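Local coordinates for protein hydrogen peroxide-inducible genes activator (Corynebacterium glutamicum, PDB 6G1D) that senses hydrogen peroxide and, as a LysR-type transcription factor, probably binds DNA to regulate peroxide-inducible genes, at residues A13-F18 with P75-T80; V152-L157 with I167-E172; S256-E261 with A315-T320. The protein carries 1 engineered substitution. One frame throughout, in Å; residues are numbered along the deposited sequence.

Contact 1 of 3, residues A13-F18 with P75-T80; sequences AQLRTF and PFAKST
Leu15 puts its forked end over helix 68-95 and divides it between two residues one turn apart. Its CD2 branch meets the methyl of Ala77, CD2 to CB 4.1 Å, while its CD1 branch goes to Thr80, with CG2 3.9 Å from Leu15 CD1. The leucine and threonine side chains cross at about a right angle, and Leu15 CD1 touches both CB and CG2 of the threonine. Ala77 also takes a second neighbour from the next turn of helix 12-24: Phe18 CD2 lies 3.9 Å from Ala77 CB, and the ring meets that methyl obliquely. With CG anti to the backbone N (chi1 168°), the Phe18 ring reaches the alanine beside the leucine.

Thr80 is steered by its own helix. OG1 donates to Phe76 O at 2.9 Å, tilted from the carbonyl plane, while Thr80 N reaches the same oxygen from the opposite face. This bond fixes the rotation of the side chain and leaves CG2 turned to Leu15. No hydrogen bond joins the two segments; the join is apolar. The small alanine lets the backbones come closest at Leu15 and Ala77, CA to CA 6.0 Å, although the axes of the short segments stay 9.7 Å apart and their directions differ by 129°. Leu48 of helix 38-52 packs on Phe18, and Phe87 of a second subunit packs on both Leu15 and Ala77, adding to the cluster; Phe76 stacks on His90 of that subunit. The first helix of the winged helix-turn-helix domain is thus seated on the long linker helix that leads out of it and pairs with its partner subunit, the dimerising arrangement characteristic of LysR-type regulators.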
ATOM      1  N   ALA B  13      28.447  -4.249 -28.312  1.00 45.22           N
ATOM      2  CA  ALA B  13      29.698  -3.970 -27.581  1.00 45.52           C
ATOM      3  C   ALA B  13      29.872  -2.483 -27.345  1.00 44.75           C
ATOM      4  O   ALA B  13      30.292  -2.056 -26.285  1.00 45.05           O
ATOM      5  CB  ALA B  13      30.925  -4.554 -28.292  1.00 46.24           C
ATOM      6  N   GLN B  14      29.542  -1.671 -28.338  1.00 43.65           N
ATOM      7  CA  GLN B  14      29.649  -0.232 -28.170  1.00 43.10           C
ATOM      8  C   GLN B  14      28.664   0.289 -27.165  1.00 42.78           C
ATOM      9  O   GLN B  14      28.992   1.155 -26.364  1.00 42.85           O
ATOM     10  CB  GLN B  14      29.455   0.466 -29.530  1.00 42.65           C
ATOM     11  CG  GLN B  14      30.687   0.314 -30.439  1.00 43.35           C
ATOM     12  CD  GLN B  14      30.393   0.569 -31.903  1.00 43.36           C
ATOM     13  OE1 GLN B  14      29.244   0.792 -32.326  1.00 42.85           O
ATOM     14  NE2 GLN B  14      31.462   0.584 -32.680  1.00 44.24           N
ATOM     15  N   LEU B  15      27.441  -0.230 -27.199  1.00 44.00           N
ATOM     16  CA  LEU B  15      26.430   0.159 -26.232  1.00 44.02           C
ATOM     17  C   LEU B  15      26.825  -0.242 -24.825  1.00 44.92           C
ATOM     18  O   LEU B  15      26.598   0.547 -23.894  1.00 45.10           O
ATOM     19  CB  LEU B  15      25.061  -0.396 -26.610  1.00 43.78           C
ATOM     20  CG  LEU B  15      24.448   0.197 -27.911  1.00 43.05           C
ATOM     21  CD1 LEU B  15      23.088  -0.449 -28.154  1.00 42.54           C
ATOM     22  CD2 LEU B  15      24.310   1.690 -27.828  1.00 42.91           C
ATOM     23  N   ARG B  16      27.402  -1.444 -24.650  1.00 48.55           N
ATOM     24  CA  ARG B  16      27.875  -1.870 -23.319  1.00 49.80           C
ATOM     25  C   ARG B  16      28.925  -0.897 -22.807  1.00 49.89           C
ATOM     26  O   ARG B  16      28.871  -0.462 -21.659  1.00 50.67           O
ATOM     27  CB  ARG B  16      28.433  -3.298 -23.325  1.00 50.84           C
ATOM     28  CG  ARG B  16      27.304  -4.332 -23.448  1.00 52.66           C
ATOM     29  CD  ARG B  16      27.603  -5.790 -23.164  1.00 57.66           C
ATOM     30  NE  ARG B  16      28.026  -6.537 -24.353  1.00 68.40           N
ATOM     31  CZ  ARG B  16      27.256  -7.261 -25.184  1.00 64.11           C
ATOM     32  NH1 ARG B  16      25.928  -7.432 -25.015  1.00 51.64           N
ATOM     33  NH2 ARG B  16      27.857  -7.888 -26.206  1.00 60.01           N
ATOM     34  N   THR B  17      29.861  -0.504 -23.660  1.00 47.76           N
ATOM     35  CA  THR B  17      30.847   0.490 -23.269  1.00 48.06           C
ATOM     36  C   THR B  17      30.217   1.785 -22.797  1.00 47.70           C
ATOM     37  O   THR B  17      30.586   2.312 -21.756  1.00 48.58           O
ATOM     38  CB  THR B  17      31.867   0.768 -24.404  1.00 47.83           C
ATOM     39  OG1 THR B  17      32.759  -0.316 -24.501  1.00 49.29           O
ATOM     40  CG2 THR B  17      32.688   2.023 -24.141  1.00 48.28           C
ATOM     41  N   PHE B  18      29.285   2.307 -23.574  1.00 41.95           N
ATOM     42  CA  PHE B  18      28.604   3.560 -23.194  1.00 41.71           C
ATOM     43  C   PHE B  18      27.896   3.438 -21.838  1.00 42.57           C
ATOM     44  O   PHE B  18      28.039   4.288 -20.972  1.00 43.22           O
ATOM     45  CB  PHE B  18      27.595   3.935 -24.302  1.00 40.66           C
ATOM     46  CG  PHE B  18      26.635   5.020 -23.952  1.00 40.55           C
ATOM     47  CD1 PHE B  18      27.056   6.182 -23.301  1.00 40.97           C
ATOM     48  CD2 PHE B  18      25.288   4.910 -24.309  1.00 40.19           C
ATOM     49  CE1 PHE B  18      26.154   7.186 -23.016  1.00 40.96           C
ATOM     50  CE2 PHE B  18      24.398   5.905 -23.990  1.00 40.30           C
ATOM     51  CZ  PHE B  18      24.844   7.032 -23.349  1.00 40.64           C
ATOM     52  N   PRO B  75      18.676   5.410 -21.462  1.00 42.13           N
ATOM     53  CA  PRO B  75      17.591   4.404 -21.352  1.00 42.35           C
ATOM     54  C   PRO B  75      17.339   3.570 -22.600  1.00 41.38           C
ATOM     55  O   PRO B  75      16.966   2.404 -22.517  1.00 41.39           O
ATOM     56  CB  PRO B  75      16.348   5.208 -20.982  1.00 43.22           C
ATOM     57  CG  PRO B  75      16.756   6.652 -20.955  1.00 43.22           C
ATOM     58  CD  PRO B  75      18.244   6.737 -20.972  1.00 42.67           C
ATOM     59  N   PHE B  76      17.564   4.145 -23.763  1.00 42.95           N
ATOM     60  CA  PHE B  76      17.379   3.395 -25.021  1.00 42.24           C
ATOM     61  C   PHE B  76      18.506   2.386 -25.209  1.00 41.61           C
ATOM     62  O   PHE B  76      18.272   1.272 -25.689  1.00 41.36           O
ATOM     63  CB  PHE B  76      17.217   4.355 -26.202  1.00 41.99           C
ATOM     64  CG  PHE B  76      15.988   5.235 -26.081  1.00 42.78           C
ATOM     65  CD1 PHE B  76      14.712   4.741 -26.391  1.00 43.41           C
ATOM     66  CD2 PHE B  76      16.099   6.544 -25.598  1.00 43.08           C
ATOM     67  CE1 PHE B  76      13.591   5.538 -26.240  1.00 44.65           C
ATOM     68  CE2 PHE B  76      14.968   7.340 -25.461  1.00 44.19           C
ATOM     69  CZ  PHE B  76      13.712   6.847 -25.775  1.00 44.66           C
ATOM     70  N   ALA B  77      19.724   2.761 -24.809  1.00 40.66           N
ATOM     71  CA  ALA B  77      20.859   1.845 -24.842  1.00 40.46           C
ATOM     72  C   ALA B  77      20.599   0.679 -23.890  1.00 40.89           C
ATOM     73  O   ALA B  77      20.728  -0.479 -24.267  1.00 40.68           O
ATOM     74  CB  ALA B  77      22.146   2.567 -24.472  1.00 40.72           C
ATOM     75  N   LYS B  78      20.206   0.988 -22.657  1.00 45.70           N
ATOM     76  CA  LYS B  78      19.833  -0.064 -21.683  1.00 46.36           C
ATOM     77  C   LYS B  78      18.747  -0.989 -22.181  1.00 46.24           C
ATOM     78  O   LYS B  78      18.864  -2.186 -22.002  1.00 46.49           O
ATOM     79  CB  LYS B  78      19.432   0.535 -20.337  1.00 47.45           C
ATOM     80  CG  LYS B  78      20.687   0.901 -19.567  1.00 48.79           C
ATOM     81  CD  LYS B  78      20.862   2.251 -18.885  1.00 54.08           C
ATOM     82  CE  LYS B  78      20.694   2.319 -17.357  1.00 60.89           C
ATOM     83  NZ  LYS B  78      19.249   2.320 -17.032  1.00 76.10           N
ATOM     84  N   SER B  79      17.690  -0.470 -22.800  1.00 52.40           N
ATOM     85  CA  SER B  79      16.626  -1.341 -23.348  1.00 54.00           C
ATOM     86  C   SER B  79      17.178  -2.320 -24.371  1.00 55.19           C
ATOM     87  O   SER B  79      16.743  -3.465 -24.420  1.00 57.95           O
ATOM     88  CB  SER B  79      15.503  -0.552 -24.012  1.00 58.02           C
ATOM     89  OG  SER B  79      15.061   0.480 -23.172  1.00 64.74           O
ATOM     90  N   THR B  80      18.126  -1.866 -25.188  1.00 41.59           N
ATOM     91  CA  THR B  80      18.703  -2.723 -26.213  1.00 41.20           C
ATOM     92  C   THR B  80      19.484  -3.883 -25.586  1.00 41.61           C
ATOM     93  O   THR B  80      19.317  -5.045 -25.973  1.00 42.02           O
ATOM     94  CB  THR B  80      19.594  -1.914 -27.188  1.00 40.50           C
ATOM     95  OG1 THR B  80      18.882  -0.743 -27.646  1.00 40.37           O
ATOM     96  CG2 THR B  80      19.995  -2.785 -28.376  1.00 40.38           C
TER

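Contact 2 of 3, residues V152-L157 with I167-E172; sequences VAMMAL and IPLYDE
Ile167 meets Leu157 through its backbone, its O lying 4.5 Å from Leu157 CD1. At Pro168 the same leucine methyl comes closer, with CD1 4.1 Å from Pro168 CA, touching the proline ring at the atom where ring and main chain meet. Leu169 points toward strand 152-156 and brings CD1 to 4.4 Å from Met154 CG, a loose apolar touch; Ala300 of helix 293-316 packs on the leucine as well. Tyr170 follows, and its side chain crosses that of Met154 at about a right angle. The methionine is extended, CG anti to the backbone N (chi1 -177°), which carries CE to the phenol end of the ring, 4.1 Å from Tyr170 CZ. The separation of CE from Tyr170 OH, 3.0 Å, is short for a methyl and a hydroxyl, and its exact value is doubtful. The tyrosine ring also stacks with Phe307. Strand 267-287 lies between these two strands in the mixed sheet. Two consecutive residues, Leu169 and Tyr170, are set against its Ile282, which makes a classic beta bulge in one of the long crossover strands of the periplasmic-binding-protein-like LysR effector domain.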
ATOM      1  N   VAL B 152       4.642 -20.894 -13.938  1.00 41.12           N
ATOM      2  CA  VAL B 152       3.854 -21.887 -13.214  0.55 41.99           C
ATOM      3  C   VAL B 152       3.669 -21.399 -11.773  1.00 41.00           C
ATOM      4  O   VAL B 152       4.454 -20.590 -11.293  1.00 41.40           O
ATOM      5  CB  VAL B 152       4.510 -23.280 -13.201  0.55 40.23           C
ATOM      6  CG1 VAL B 152       4.533 -23.876 -14.565  0.55 41.23           C
ATOM      7  CG2 VAL B 152       5.909 -23.239 -12.628  0.55 43.33           C
ATOM      8  N   ALA B 153       2.635 -21.904 -11.106  1.00 39.95           N
ATOM      9  CA  ALA B 153       2.411 -21.584  -9.714  1.00 39.11           C
ATOM     10  C   ALA B 153       2.103 -22.856  -8.933  1.00 38.20           C
ATOM     11  O   ALA B 153       1.253 -23.648  -9.337  1.00 40.44           O
ATOM     12  CB  ALA B 153       1.290 -20.585  -9.597  1.00 39.42           C
ATOM     13  N   MET B 154       2.715 -22.970  -7.789  1.00 38.50           N
ATOM     14  CA  MET B 154       2.475 -24.058  -6.909  1.00 37.72           C
ATOM     15  C   MET B 154       1.550 -23.579  -5.797  1.00 36.59           C
ATOM     16  O   MET B 154       1.915 -22.768  -5.043  1.00 37.09           O
ATOM     17  CB  MET B 154       3.792 -24.556  -6.365  1.00 30.00           C
ATOM     18  CG  MET B 154       3.701 -25.754  -5.468  1.00 30.00           C
ATOM     19  SD  MET B 154       5.290 -26.311  -4.851  1.00 30.00           S
ATOM     20  CE  MET B 154       4.758 -27.146  -3.452  1.00 30.00           C
ATOM     21  N   MET B 155       0.340 -24.073  -5.744  1.00 36.74           N
ATOM     22  CA  MET B 155      -0.645 -23.652  -4.765  1.00 36.54           C
ATOM     23  C   MET B 155      -1.545 -24.802  -4.405  1.00 36.32           C
ATOM     24  O   MET B 155      -1.502 -25.859  -5.046  1.00 36.47           O
ATOM     25  CB  MET B 155      -1.485 -22.492  -5.352  1.00 38.17           C
ATOM     26  CG  MET B 155      -2.379 -22.900  -6.499  1.00 42.08           C
ATOM     27  SD  MET B 155      -3.031 -21.429  -7.368  1.00 46.25           S
ATOM     28  CE  MET B 155      -1.657 -21.290  -8.487  1.00 53.50           C
ATOM     29  N   ALA B 156      -2.517 -24.532  -3.535  1.00 38.34           N
ATOM     30  CA  ALA B 156      -3.569 -25.503  -3.240  1.00 38.09           C
ATOM     31  C   ALA B 156      -4.608 -25.550  -4.362  1.00 40.95           C
ATOM     32  O   ALA B 156      -4.898 -24.535  -5.009  1.00 43.53           O
ATOM     33  CB  ALA B 156      -4.225 -25.209  -1.913  1.00 40.08           C
ATOM     34  N   LEU B 157      -5.122 -26.748  -4.614  1.00 40.85           N
ATOM     35  CA  LEU B 157      -6.146 -26.964  -5.597  1.00 44.27           C
ATOM     36  C   LEU B 157      -7.489 -27.174  -4.916  1.00 46.82           C
ATOM     37  O   LEU B 157      -7.523 -27.650  -3.779  1.00 44.23           O
ATOM     38  CB  LEU B 157      -5.810 -28.223  -6.398  1.00 44.48           C
ATOM     39  CG  LEU B 157      -4.514 -28.208  -7.181  1.00 43.88           C
ATOM     40  CD1 LEU B 157      -4.524 -29.431  -8.110  1.00 47.33           C
ATOM     41  CD2 LEU B 157      -4.311 -26.929  -7.960  1.00 44.66           C
ATOM     42  N   ILE B 167      -1.911 -29.563 -12.480  1.00 40.25           N
ATOM     43  CA  ILE B 167      -1.284 -30.869 -12.324  1.00 40.50           C
ATOM     44  C   ILE B 167      -1.306 -31.188 -10.822  1.00 38.64           C
ATOM     45  O   ILE B 167      -0.628 -30.497 -10.068  1.00 37.34           O
ATOM     46  CB  ILE B 167       0.180 -30.899 -12.820  1.00 39.36           C
ATOM     47  CG1 ILE B 167       0.281 -30.445 -14.272  1.00 42.08           C
ATOM     48  CG2 ILE B 167       0.708 -32.329 -12.743  1.00 40.32           C
ATOM     49  CD1 ILE B 167       1.708 -30.208 -14.742  1.00 40.54           C
ATOM     50  N   PRO B 168      -2.088 -32.194 -10.392  1.00 42.65           N
ATOM     51  CA  PRO B 168      -2.076 -32.564  -8.976  1.00 43.20           C
ATOM     52  C   PRO B 168      -0.705 -33.107  -8.585  1.00 42.86           C
ATOM     53  O   PRO B 168      -0.116 -33.913  -9.350  1.00 41.45           O
ATOM     54  CB  PRO B 168      -3.118 -33.709  -8.886  1.00 43.27           C
ATOM     55  CG  PRO B 168      -3.839 -33.741 -10.181  1.00 46.51           C
ATOM     56  CD  PRO B 168      -2.998 -33.049 -11.181  1.00 44.90           C
ATOM     57  N   LEU B 169      -0.177 -32.659  -7.454  1.00 35.76           N
ATOM     58  CA  LEU B 169       1.160 -33.113  -7.014  1.00 34.89           C
ATOM     59  C   LEU B 169       1.048 -34.103  -5.874  1.00 35.83           C
ATOM     60  O   LEU B 169       1.485 -35.244  -5.998  1.00 35.16           O
ATOM     61  CB  LEU B 169       2.039 -31.935  -6.630  1.00 33.77           C
ATOM     62  CG  LEU B 169       2.291 -30.906  -7.752  1.00 34.29           C
ATOM     63  CD1 LEU B 169       3.086 -29.749  -7.228  1.00 33.72           C
ATOM     64  CD2 LEU B 169       3.038 -31.577  -8.895  1.00 36.05           C
ATOM     65  N   TYR B 170       0.450 -33.670  -4.771  1.00 40.63           N
ATOM     66  CA  TYR B 170       0.313 -34.510  -3.578  1.00 40.78           C
ATOM     67  C   TYR B 170      -0.717 -33.930  -2.602  1.00 37.70           C
ATOM     68  O   TYR B 170      -1.056 -32.749  -2.691  1.00 37.09           O
ATOM     69  CB  TYR B 170       1.668 -34.637  -2.878  1.00 38.25           C
ATOM     70  CG  TYR B 170       2.353 -33.308  -2.625  1.00 37.90           C
ATOM     71  CD1 TYR B 170       2.068 -32.538  -1.510  1.00 34.30           C
ATOM     72  CD2 TYR B 170       3.297 -32.813  -3.520  1.00 36.42           C
ATOM     73  CE1 TYR B 170       2.688 -31.336  -1.287  1.00 35.67           C
ATOM     74  CE2 TYR B 170       3.918 -31.591  -3.300  1.00 35.08           C
ATOM     75  CZ  TYR B 170       3.620 -30.867  -2.183  1.00 36.74           C
ATOM     76  OH  TYR B 170       4.257 -29.680  -1.995  1.00 33.35           O
ATOM     77  N   ASP B 171      -1.181 -34.775  -1.689  1.00 41.93           N
ATOM     78  CA  ASP B 171      -1.908 -34.361  -0.489  1.00 43.47           C
ATOM     79  C   ASP B 171      -0.934 -34.251   0.697  1.00 43.21           C
ATOM     80  O   ASP B 171      -0.191 -35.195   0.990  1.00 41.11           O
ATOM     81  CB  ASP B 171      -2.994 -35.381  -0.162  1.00 42.90           C
ATOM     82  CG  ASP B 171      -4.116 -35.351  -1.137  1.00 45.85           C
ATOM     83  OD1 ASP B 171      -4.461 -34.263  -1.624  1.00 47.33           O
ATOM     84  OD2 ASP B 171      -4.706 -36.415  -1.418  1.00 47.60           O
ATOM     85  N   GLU B 172      -0.912 -33.089   1.328  1.00 35.30           N
ATOM     86  CA  GLU B 172      -0.002 -32.832   2.439  1.00 34.21           C
ATOM     87  C   GLU B 172      -0.821 -32.747   3.709  1.00 37.57           C
ATOM     88  O   GLU B 172      -1.717 -31.882   3.814  1.00 33.97           O
ATOM     89  CB  GLU B 172       0.731 -31.522   2.239  1.00 33.35           C
ATOM     90  CG  GLU B 172       1.626 -31.121   3.389  1.00 33.78           C
ATOM     91  CD  GLU B 172       2.515 -29.943   3.069  1.00 36.48           C
ATOM     92  OE1 GLU B 172       2.158 -29.148   2.153  1.00 35.40           O
ATOM     93  OE2 GLU B 172       3.571 -29.810   3.757  1.00 34.90           O
TER

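Contact 3 of 3, residues S256-E261 with A315-T320; sequences SAIPWE and ASTGIT
Ile258 and Ile319 meet methyl to methyl, CG2 of the first 3.7 Å from CD1 of the second, their side chains sliding past each other in opposite directions. In Ile258 the CG2 branch stands anti to the backbone N, which aims it at the 315-320 segment, and there it also lies 3.9 Å from Thr317 OG1. Ile319 reaches back with its longer branch, whose CD1 does the touching. Ile175 of strand 164-179 packs on both isoleucines.

Thr317 is held by hydrogen bonds of its own. OG1 sits between its backbone N and carbonyl carbon (chi1 62°), bonds to Ala314 O in the last turn of helix 293-316, and accepts from Ile319 N at 3.2 Å in a nearly straight bond (163°). That is an ST turn, and it folds the chain as it leaves helix 293-316, the last helix of the LysR effector domain; there Gly318 takes up a positive phi and Ile319 swings toward helix 258-261. With the hydroxyl so fixed, CG2 is left to meet Pro259, 4.1 Å from its CA and 4.2 Å from its CB. The Thr317 side chain crosses that of Ile258 at about a right angle. Leu313 of helix 293-316 packs on Pro259.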
ATOM      1  N   SER B 256       5.326 -30.430   5.999  1.00 30.57           N
ATOM      2  CA  SER B 256       6.623 -29.972   5.458  1.00 30.38           C
ATOM      3  C   SER B 256       7.212 -28.849   6.274  1.00 30.23           C
ATOM      4  O   SER B 256       8.414 -28.670   6.259  1.00 30.37           O
ATOM      5  CB  SER B 256       6.530 -29.550   3.981  1.00 32.74           C
ATOM      6  OG  SER B 256       5.707 -28.398   3.833  1.00 32.14           O
ATOM      7  N   ALA B 257       6.387 -28.085   6.996  1.00 30.93           N
ATOM      8  CA  ALA B 257       6.898 -27.043   7.879  1.00 31.76           C
ATOM      9  C   ALA B 257       7.621 -27.550   9.157  1.00 31.79           C
ATOM     10  O   ALA B 257       8.357 -26.782   9.800  1.00 31.59           O
ATOM     11  CB  ALA B 257       5.798 -26.074   8.281  1.00 37.10           C
ATOM     12  N   ILE B 258       7.384 -28.791   9.539  1.00 31.43           N
ATOM     13  CA  ILE B 258       7.840 -29.300  10.849  1.00 32.09           C
ATOM     14  C   ILE B 258       9.294 -28.994  11.170  1.00 33.46           C
ATOM     15  O   ILE B 258       9.574 -28.387  12.198  1.00 34.22           O
ATOM     16  CB  ILE B 258       7.454 -30.780  11.021  1.00 34.61           C
ATOM     17  CG1 ILE B 258       5.941 -30.886  11.273  1.00 35.61           C
ATOM     18  CG2 ILE B 258       8.196 -31.441  12.182  1.00 36.31           C
ATOM     19  CD1 ILE B 258       5.380 -32.272  11.094  1.00 36.55           C
ATOM     20  N   PRO B 259      10.239 -29.355  10.277  1.00 31.39           N
ATOM     21  CA  PRO B 259      11.632 -29.159  10.693  1.00 33.88           C
ATOM     22  C   PRO B 259      12.028 -27.710  10.814  1.00 34.21           C
ATOM     23  O   PRO B 259      13.022 -27.410  11.445  1.00 33.13           O
ATOM     24  CB  PRO B 259      12.454 -29.818   9.573  1.00 34.24           C
ATOM     25  CG  PRO B 259      11.503 -30.649   8.808  1.00 32.24           C
ATOM     26  CD  PRO B 259      10.127 -30.063   8.989  1.00 30.80           C
ATOM     27  N   TRP B 260      11.286 -26.821  10.166  1.00 30.51           N
ATOM     28  CA  TRP B 260      11.658 -25.405  10.077  1.00 30.90           C
ATOM     29  C   TRP B 260      10.984 -24.528  11.108  1.00 31.37           C
ATOM     30  O   TRP B 260      11.488 -23.481  11.413  1.00 32.75           O
ATOM     31  CB  TRP B 260      11.328 -24.889   8.662  1.00 30.61           C
ATOM     32  CG  TRP B 260      12.063 -25.660   7.630  1.00 30.45           C
ATOM     33  CD1 TRP B 260      11.587 -26.677   6.898  1.00 29.98           C
ATOM     34  CD2 TRP B 260      13.450 -25.538   7.308  1.00 31.07           C
ATOM     35  NE1 TRP B 260      12.583 -27.187   6.069  1.00 30.28           N
ATOM     36  CE2 TRP B 260      13.721 -26.459   6.280  1.00 30.95           C
ATOM     37  CE3 TRP B 260      14.463 -24.688   7.740  1.00 31.98           C
ATOM     38  CZ2 TRP B 260      14.995 -26.629   5.748  1.00 32.11           C
ATOM     39  CZ3 TRP B 260      15.738 -24.832   7.176  1.00 33.35           C
ATOM     40  CH2 TRP B 260      15.992 -25.813   6.202  1.00 32.63           C
ATOM     41  N   GLU B 261       9.824 -24.967  11.590  1.00 42.57           N
ATOM     42  CA  GLU B 261       8.980 -24.167  12.467  1.00 42.54           C
ATOM     43  C   GLU B 261       8.696 -24.803  13.830  1.00 40.84           C
ATOM     44  O   GLU B 261       8.494 -24.069  14.791  1.00 47.63           O
ATOM     45  CB  GLU B 261       7.620 -23.898  11.774  1.00 39.29           C
ATOM     46  CG  GLU B 261       7.655 -23.283  10.378  1.00 41.30           C
ATOM     47  CD  GLU B 261       8.232 -21.857  10.274  1.00 43.45           C
ATOM     48  OE1 GLU B 261       8.555 -21.262  11.322  1.00 46.85           O
ATOM     49  OE2 GLU B 261       8.363 -21.321   9.113  1.00 47.35           O
ATOM     50  N   ALA B 315       9.985 -36.538   9.226  1.00 34.22           N
ATOM     51  CA  ALA B 315      10.096 -37.787   9.969  1.00 35.36           C
ATOM     52  C   ALA B 315      11.414 -37.896  10.724  1.00 35.68           C
ATOM     53  O   ALA B 315      11.437 -38.470  11.798  1.00 38.84           O
ATOM     54  CB  ALA B 315       9.915 -38.975   9.027  1.00 36.18           C
ATOM     55  N   SER B 316      12.500 -37.329  10.188  1.00 37.91           N
ATOM     56  CA  SER B 316      13.808 -37.368  10.839  1.00 36.40           C
ATOM     57  C   SER B 316      13.865 -36.601  12.161  1.00 36.60           C
ATOM     58  O   SER B 316      14.770 -36.808  12.946  1.00 36.78           O
ATOM     59  CB  SER B 316      14.901 -36.851   9.888  1.00 36.85           C
ATOM     60  OG  SER B 316      14.970 -35.421   9.903  1.00 36.08           O
ATOM     61  N   THR B 317      12.922 -35.698  12.409  1.00 36.69           N
ATOM     62  CA  THR B 317      12.933 -34.930  13.653  1.00 38.53           C
ATOM     63  C   THR B 317      12.493 -35.766  14.841  1.00 40.42           C
ATOM     64  O   THR B 317      12.705 -35.368  15.964  1.00 39.22           O
ATOM     65  CB  THR B 317      11.993 -33.715  13.616  1.00 38.51           C
ATOM     66  OG1 THR B 317      10.655 -34.165  13.433  1.00 36.68           O
ATOM     67  CG2 THR B 317      12.376 -32.775  12.496  1.00 39.44           C
ATOM     68  N   GLY B 318      11.822 -36.880  14.594  1.00 38.79           N
ATOM     69  CA  GLY B 318      11.246 -37.700  15.664  1.00 44.95           C
ATOM     70  C   GLY B 318       9.803 -37.365  15.967  1.00 44.54           C
ATOM     71  O   GLY B 318       9.166 -38.108  16.732  1.00 42.25           O
ATOM     72  N   ILE B 319       9.271 -36.291  15.365  1.00 39.75           N
ATOM     73  CA  ILE B 319       7.913 -35.844  15.630  1.00 37.80           C
ATOM     74  C   ILE B 319       7.013 -36.801  14.860  1.00 39.55           C
ATOM     75  O   ILE B 319       7.234 -37.062  13.686  1.00 38.28           O
ATOM     76  CB  ILE B 319       7.765 -34.366  15.195  1.00 40.59           C
ATOM     77  CG1 ILE B 319       8.539 -33.493  16.207  1.00 38.60           C
ATOM     78  CG2 ILE B 319       6.307 -33.954  15.073  1.00 41.24           C
ATOM     79  CD1 ILE B 319       8.830 -32.081  15.760  1.00 35.89           C
ATOM     80  N   THR B 320       5.997 -37.347  15.543  1.00 39.26           N
ATOM     81  CA  THR B 320       5.163 -38.382  14.961  1.00 40.84           C
ATOM     82  C   THR B 320       4.233 -37.697  13.990  1.00 43.38           C
ATOM     83  O   THR B 320       3.701 -36.646  14.315  1.00 38.82           O
ATOM     84  CB  THR B 320       4.360 -39.118  16.051  1.00 43.44           C
ATOM     85  OG1 THR B 320       5.282 -39.663  16.993  1.00 42.71           O
ATOM     86  CG2 THR B 320       3.502 -40.271  15.480  1.00 44.10           C
TER

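How the contacts relate
Contact 1 lies on the opposite side of the chain's centre from the other two, its centre about 42 Å from that of contact 2. Its touching residues are all buried, partly by a second subunit, whereas contacts 2 and 3 are only partly buried. Contact 1 joins helix to helix, contact 2 two strands of one sheet, and contact 3 a short helix to the turn that follows helix 293-316. Contacts 2 and 3 share strand 164-179 and helix 293-316, and they touch: Glu172 OE2 lies 2.6 Å from Ser256 OG, a probable hydrogen bond. Each contact packs apolar groups across its segments; contacts 1 and 3 also use a threonine whose hydroxyl bonds locally.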